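PDB 2XFD: carbohydrate binding module, which binds glycans such as cellobiose through a calcium-dependent site and probably recognises xylan as well. Local coordinates for residues A[74-86]-A[95-109]. Sequence-based numbering, arbitrary orientation.
Sequences RQAENQSVNTGVW and GNSEWLHCNGYISFG. With CA (calcium ion), chain D; CA (calcium ion), chain C; BGC (beta-D-glucopyranose), chain B; BGC (beta-D-glucopyranose), chain E.
Ala76, Ile106 and Phe108 form the apolar centre: the small methyl CB of Ala76 meets Ile106 CD1 at 3.9 Å and also touches Phe108 CZ, its shortness letting the backbone come close to the ring. Gln79, bent at chi2, lays its aliphatic CG against Phe108 CD2 (3.6 Å), its amide turned 30° from the ring plane. Beyond this core, Asn82 has CG anti to the backbone N (chi1 -179°), and its amide reaches across to residues 95-109: ND2 gives one hydrogen bond to Trp99 O (2.9 Å) and another to Ser97 O, both in the amide plane, while OD1 accepts from Gly84 N, an Asx turn, and from Val85 N, completing an Asx motif. Four bonds thus fix this buried amide, which suits asparagine, donor and acceptor at once. Asn82 also bridges Ile106 through flanking backbone bonds, Ser107 N to Val81 O and Thr83 N to Tyr105 O. Thr83 OG1 accepts from Tyr105 N (2.9 Å), and CG2 rests over the Tyr105 ring face in a CH-pi contact. At the polar edge, Glu77 binds calcium through both oxygens and Glu98 through OE2 (2.3 Å), its OE1 hydrogen-bonded to Gln63; Gln75 and Asp65 join them. At the other end His101 O binds the second calcium, which also holds O2 and O3 of one glucose (chain E), and one face of the Trp86 ring lies under both glucoses, offset toward its rim: the aromatic platform and calcium site of a calcium-dependent carbohydrate-binding module.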
loop_
_atom_site.group_PDB
_atom_site.type_symbol
_atom_site.label_atom_id
_atom_site.label_comp_id
_atom_site.label_asym_id
_atom_site.label_seq_id
_atom_site.Cartn_x
_atom_site.Cartn_y
_atom_site.Cartn_z
ATOM N N ARG A 74 -10.415 -5.392 -0.736
ATOM C CA ARG A 74 -10.063 -5.162 0.649
ATOM C C ARG A 74 -9.681 -3.693 0.761
ATOM O O ARG A 74 -8.649 -3.282 0.227
ATOM C CB ARG A 74 -8.917 -6.104 1.057
ATOM C CG ARG A 74 -9.201 -7.579 0.834
ATOM C CD ARG A 74 -8.078 -8.394 1.331
ATOM N NE ARG A 74 -8.244 -9.816 1.015
ATOM C CZ ARG A 74 -7.362 -10.755 1.270
ATOM N NH1 ARG A 74 -6.250 -10.499 1.916
ATOM N NH2 ARG A 74 -7.584 -12.006 0.819
ATOM N N GLN A 75 -10.520 -2.898 1.378
ATOM C CA GLN A 75 -10.288 -1.456 1.476
ATOM C C GLN A 75 -9.087 -1.157 2.362
ATOM O O GLN A 75 -8.982 -1.714 3.458
ATOM C CB GLN A 75 -11.481 -0.774 2.034
ATOM C CG GLN A 75 -12.742 -0.798 1.169
ATOM C CD GLN A 75 -12.617 -0.011 -0.103
ATOM O OE1 GLN A 75 -11.801 0.877 -0.241
ATOM N NE2 GLN A 75 -13.454 -0.346 -1.093
ATOM N N ALA A 76 -8.221 -0.230 1.970
ATOM C CA ALA A 76 -7.089 0.132 2.837
ATOM C C ALA A 76 -7.528 0.640 4.190
ATOM O O ALA A 76 -6.924 0.310 5.212
ATOM C CB ALA A 76 -6.214 1.140 2.086
ATOM N N GLU A 77 -8.585 1.459 4.207
ATOM C CA GLU A 77 -9.106 2.057 5.415
ATOM C C GLU A 77 -9.769 1.065 6.348
ATOM O O GLU A 77 -10.041 1.392 7.491
ATOM C CB GLU A 77 -10.052 3.230 5.075
ATOM C CG GLU A 77 -11.309 2.855 4.266
ATOM C CD GLU A 77 -11.130 2.896 2.772
ATOM O OE1 GLU A 77 -12.100 3.284 2.073
ATOM O OE2 GLU A 77 -10.071 2.491 2.245
ATOM N N ASN A 78 -10.029 -0.162 5.857
ATOM C CA ASN A 78 -10.556 -1.238 6.708
ATOM C C ASN A 78 -9.461 -2.073 7.350
ATOM O O ASN A 78 -9.797 -3.004 8.064
ATOM C CB ASN A 78 -11.549 -2.112 5.907
ATOM C CG ASN A 78 -12.808 -1.358 5.523
ATOM O OD1 ASN A 78 -13.083 -0.270 6.030
ATOM N ND2 ASN A 78 -13.587 -1.927 4.644
ATOM N N GLN A 79 -8.217 -1.738 7.137
ATOM C CA GLN A 79 -7.109 -2.502 7.680
ATOM C C GLN A 79 -6.612 -1.881 8.965
ATOM O O GLN A 79 -6.306 -0.676 9.008
ATOM C CB GLN A 79 -5.979 -2.645 6.664
ATOM C CG GLN A 79 -6.380 -3.125 5.305
ATOM C CD GLN A 79 -7.262 -4.363 5.314
ATOM O OE1 GLN A 79 -8.373 -4.333 4.606
ATOM N NE2 GLN A 79 -6.939 -5.335 5.963
ATOM N N SER A 80 -6.475 -2.669 9.982
ATOM C CA SER A 80 -6.074 -2.177 11.283
ATOM C C SER A 80 -4.635 -1.725 11.386
ATOM O O SER A 80 -4.324 -0.890 12.262
ATOM C CB SER A 80 -6.332 -3.235 12.362
ATOM O OG SER A 80 -5.577 -4.399 12.062
ATOM N N VAL A 81 -3.763 -2.271 10.574
ATOM C CA VAL A 81 -2.337 -1.989 10.619
ATOM C C VAL A 81 -1.875 -1.144 9.412
ATOM O O VAL A 81 -1.970 -1.559 8.261
ATOM C CB VAL A 81 -1.519 -3.266 10.726
ATOM C CG1 VAL A 81 0.029 -2.930 10.709
ATOM C CG2 VAL A 81 -1.929 -3.996 12.001
ATOM N N ASN A 82 -1.416 0.066 9.740
ATOM C CA ASN A 82 -0.883 1.052 8.802
ATOM C C ASN A 82 0.260 1.761 9.488
ATOM O O ASN A 82 0.062 2.563 10.394
ATOM C CB ASN A 82 -1.984 2.022 8.386
ATOM C CG ASN A 82 -1.476 3.053 7.381
ATOM O OD1 ASN A 82 -0.298 3.413 7.456
ATOM N ND2 ASN A 82 -2.346 3.582 6.525
ATOM N N THR A 83 1.487 1.390 9.119
ATOM C CA THR A 83 2.644 1.922 9.783
ATOM C C THR A 83 3.182 3.233 9.245
ATOM O O THR A 83 4.112 3.832 9.784
ATOM C CB THR A 83 3.771 0.912 9.859
ATOM O OG1 THR A 83 4.290 0.711 8.541
ATOM C CG2 THR A 83 3.354 -0.416 10.441
ATOM N N GLY A 84 2.610 3.682 8.132
ATOM C CA GLY A 84 3.000 4.918 7.473
ATOM C C GLY A 84 2.124 6.122 7.657
ATOM O O GLY A 84 2.533 7.237 7.348
ATOM N N VAL A 85 0.881 5.950 8.080
ATOM C CA VAL A 85 -0.019 7.096 8.245
ATOM C C VAL A 85 0.534 8.023 9.299
ATOM O O VAL A 85 1.004 7.597 10.354
ATOM C CB VAL A 85 -1.464 6.657 8.555
ATOM C CG1 VAL A 85 -1.605 5.886 9.838
ATOM C CG2 VAL A 85 -2.356 7.822 8.526
ATOM N N TRP A 86 0.455 9.358 9.048
ATOM C CA TRP A 86 0.776 10.325 10.057
ATOM C C TRP A 86 -0.497 10.554 10.850
ATOM O O TRP A 86 -1.487 11.101 10.388
ATOM C CB TRP A 86 1.248 11.614 9.410
ATOM C CG TRP A 86 1.703 12.623 10.434
ATOM C CD1 TRP A 86 0.998 13.714 10.901
ATOM C CD2 TRP A 86 2.952 12.623 11.091
ATOM N NE1 TRP A 86 1.758 14.377 11.824
ATOM C CE2 TRP A 86 2.981 13.766 11.941
ATOM C CE3 TRP A 86 4.077 11.834 11.024
ATOM C CZ2 TRP A 86 4.052 14.028 12.789
ATOM C CZ3 TRP A 86 5.147 12.124 11.801
ATOM C CH2 TRP A 86 5.136 13.226 12.695
ATOM N N GLY A 95 -4.401 3.209 12.851
ATOM C CA GLY A 95 -4.683 2.336 11.727
ATOM C C GLY A 95 -5.796 2.890 10.895
ATOM O O GLY A 95 -6.155 4.049 10.966
ATOM N N ASN A 96 -6.345 2.025 10.049
ATOM C CA ASN A 96 -7.545 2.319 9.329
ATOM C C ASN A 96 -7.430 3.616 8.533
ATOM O O ASN A 96 -8.216 4.511 8.648
ATOM C CB ASN A 96 -8.785 2.336 10.247
ATOM C CG ASN A 96 -9.011 0.997 10.883
ATOM O OD1 ASN A 96 -8.511 0.707 11.986
ATOM N ND2 ASN A 96 -9.705 0.124 10.174
ATOM N N SER A 97 -6.445 3.665 7.639
ATOM C CA SER A 97 -6.271 4.828 6.760
ATOM C C SER A 97 -5.788 4.339 5.375
ATOM O O SER A 97 -5.038 3.382 5.263
ATOM C CB SER A 97 -5.237 5.769 7.325
ATOM O OG SER A 97 -5.015 6.869 6.471
ATOM N N GLU A 98 -6.236 5.067 4.353
ATOM C CA GLU A 98 -5.703 4.957 3.015
ATOM C C GLU A 98 -4.311 5.485 2.866
ATOM O O GLU A 98 -3.643 5.220 1.867
ATOM C CB GLU A 98 -6.621 5.670 2.031
ATOM C CG GLU A 98 -7.979 5.033 1.900
ATOM C CD GLU A 98 -8.895 5.687 0.895
ATOM O OE1 GLU A 98 -8.818 6.939 0.771
ATOM O OE2 GLU A 98 -9.710 5.004 0.262
ATOM N N TRP A 99 -3.840 6.336 3.801
ATOM C CA TRP A 99 -2.631 7.116 3.573
ATOM C C TRP A 99 -1.370 6.460 4.147
ATOM O O TRP A 99 -1.360 5.982 5.264
ATOM C CB TRP A 99 -2.818 8.495 4.215
ATOM C CG TRP A 99 -3.770 9.323 3.411
ATOM C CD1 TRP A 99 -5.115 9.386 3.537
ATOM C CD2 TRP A 99 -3.447 10.095 2.252
ATOM N NE1 TRP A 99 -5.675 10.194 2.591
ATOM C CE2 TRP A 99 -4.659 10.670 1.780
ATOM C CE3 TRP A 99 -2.246 10.423 1.583
ATOM C CZ2 TRP A 99 -4.696 11.517 0.658
ATOM C CZ3 TRP A 99 -2.326 11.258 0.513
ATOM C CH2 TRP A 99 -3.559 11.800 0.080
ATOM N N LEU A 100 -0.336 6.629 3.368
ATOM C CA LEU A 100 1.039 6.380 3.809
ATOM C C LEU A 100 1.774 7.687 3.629
ATOM O O LEU A 100 2.161 8.079 2.522
ATOM C CB LEU A 100 1.699 5.261 3.025
ATOM C CG LEU A 100 1.085 3.870 3.216
ATOM C CD1 LEU A 100 1.515 2.915 2.134
ATOM C CD2 LEU A 100 1.411 3.359 4.633
ATOM N N HIS A 101 1.979 8.402 4.732
ATOM C CA HIS A 101 2.734 9.690 4.737
ATOM C C HIS A 101 4.202 9.444 4.903
ATOM O O HIS A 101 5.065 10.125 4.307
ATOM C CB HIS A 101 2.200 10.590 5.830
ATOM C CG HIS A 101 0.762 10.924 5.685
ATOM N ND1 HIS A 101 0.193 11.806 4.774
ATOM C CD2 HIS A 101 -0.247 10.462 6.435
ATOM C CE1 HIS A 101 -1.116 11.874 5.015
ATOM N NE2 HIS A 101 -1.386 11.039 6.004
ATOM N N CYS A 102 4.536 8.533 5.771
ATOM C CA CYS A 102 5.909 8.117 6.055
ATOM C C CYS A 102 6.170 6.802 5.292
ATOM O O CYS A 102 5.228 6.087 4.963
ATOM C CB CYS A 102 6.105 7.871 7.551
ATOM S SG CYS A 102 5.480 9.162 8.605
ATOM N N ASN A 103 7.437 6.458 5.153
ATOM C CA ASN A 103 7.760 5.107 4.764
ATOM C C ASN A 103 7.072 4.115 5.729
ATOM O O ASN A 103 7.092 4.343 6.928
ATOM C CB ASN A 103 9.260 4.834 4.727
ATOM C CG ASN A 103 9.966 5.519 3.587
ATOM O OD1 ASN A 103 9.385 5.713 2.513
ATOM N ND2 ASN A 103 11.200 5.895 3.838
ATOM N N GLY A 104 6.471 3.059 5.218
ATOM C CA GLY A 104 5.700 2.185 6.014
ATOM C C GLY A 104 4.741 1.418 5.113
ATOM O O GLY A 104 4.857 1.511 3.879
ATOM N N TYR A 105 3.839 0.664 5.702
ATOM C CA TYR A 105 2.980 -0.216 4.928
ATOM C C TYR A 105 1.586 -0.312 5.519
ATOM O O TYR A 105 1.378 -0.069 6.690
ATOM C CB TYR A 105 3.604 -1.624 4.796
ATOM C CG TYR A 105 3.763 -2.367 6.108
ATOM C CD1 TYR A 105 4.947 -2.387 6.800
ATOM C CD2 TYR A 105 2.714 -2.998 6.700
ATOM C CE1 TYR A 105 5.067 -3.082 8.043
ATOM C CE2 TYR A 105 2.849 -3.667 7.894
ATOM C CZ TYR A 105 3.981 -3.704 8.530
ATOM O OH TYR A 105 4.105 -4.414 9.712
ATOM N N ILE A 106 0.675 -0.743 4.684
ATOM C CA ILE A 106 -0.664 -1.202 5.066
ATOM C C ILE A 106 -0.680 -2.693 4.934
ATOM O O ILE A 106 -0.297 -3.227 3.874
ATOM C CB ILE A 106 -1.773 -0.548 4.236
ATOM C CG1 ILE A 106 -1.650 0.963 4.262
ATOM C CG2 ILE A 106 -3.108 -1.022 4.741
ATOM C CD1 ILE A 106 -2.518 1.698 3.305
ATOM N N SER A 107 -1.121 -3.411 5.964
ATOM C CA SER A 107 -1.270 -4.852 5.911
ATOM C C SER A 107 -2.686 -5.219 5.589
ATOM O O SER A 107 -3.624 -4.741 6.181
ATOM C CB SER A 107 -0.941 -5.478 7.249
ATOM O OG SER A 107 -1.189 -6.859 7.246
ATOM N N PHE A 108 -2.852 -6.124 4.602
ATOM C CA PHE A 108 -4.161 -6.552 4.118
ATOM C C PHE A 108 -4.473 -8.008 4.481
ATOM O O PHE A 108 -5.409 -8.595 3.982
ATOM C CB PHE A 108 -4.289 -6.368 2.605
ATOM C CG PHE A 108 -4.276 -4.915 2.201
ATOM C CD1 PHE A 108 -3.111 -4.226 1.999
ATOM C CD2 PHE A 108 -5.450 -4.241 1.988
ATOM C CE1 PHE A 108 -3.120 -2.907 1.634
ATOM C CE2 PHE A 108 -5.481 -2.942 1.593
ATOM C CZ PHE A 108 -4.317 -2.242 1.417
ATOM N N GLY A 109 -3.730 -8.563 5.410
ATOM C CA GLY A 109 -3.958 -9.963 5.821
ATOM C C GLY A 109 -3.372 -10.919 4.798
ATOM O O GLY A 109 -2.755 -10.558 3.821
HETATM CA CA CA D . -10.814 2.967 -0.048
HETATM CA CA CA C . 5.486 12.100 3.141
HETATM C C2 BGC B . 2.697 17.515 9.808
HETATM C C3 BGC B . 3.711 16.864 8.907
HETATM C C4 BGC B . 3.173 15.599 8.242
HETATM C C5 BGC B . 1.828 15.880 7.695
HETATM C C6 BGC B . 1.288 14.639 7.076
HETATM C C1 BGC B . 1.414 17.700 9.020
HETATM O O1 BGC B . 0.392 18.414 9.674
HETATM O O2 BGC B . 3.205 18.727 10.332
HETATM O O3 BGC B . 4.898 16.547 9.631
HETATM O O4 BGC B . 3.977 15.340 7.203
HETATM O O5 BGC B . 0.965 16.389 8.735
HETATM O O6 BGC B . -0.005 14.870 6.593
HETATM C C2 BGC E . 5.394 13.764 6.104
HETATM C C3 BGC E . 6.409 12.652 6.296
HETATM C C4 BGC E . 7.469 13.025 7.344
HETATM C C5 BGC E . 6.748 13.413 8.622
HETATM C C6 BGC E . 7.616 13.816 9.834
HETATM C C1 BGC E . 4.816 14.199 7.428
HETATM O O2 BGC E . 4.428 13.299 5.136
HETATM O O3 BGC E . 7.039 12.432 5.030
HETATM O O4 BGC E . 8.298 11.931 7.638
HETATM O O5 BGC E . 5.873 14.466 8.338
HETATM O O6 BGC E . 8.352 14.956 9.439
HETATM O O HOH W 1 -5.028 1.141 7.208
HETATM O O HOH W 2 -10.069 -2.690 10.995
HETATM O O HOH W 3 -4.098 -4.630 8.930
HETATM O O HOH W 4 7.376 2.772 9.268
HETATM O O HOH W 5 6.359 14.237 2.544
HETATM O O HOH W 6 -12.840 3.939 -0.821
#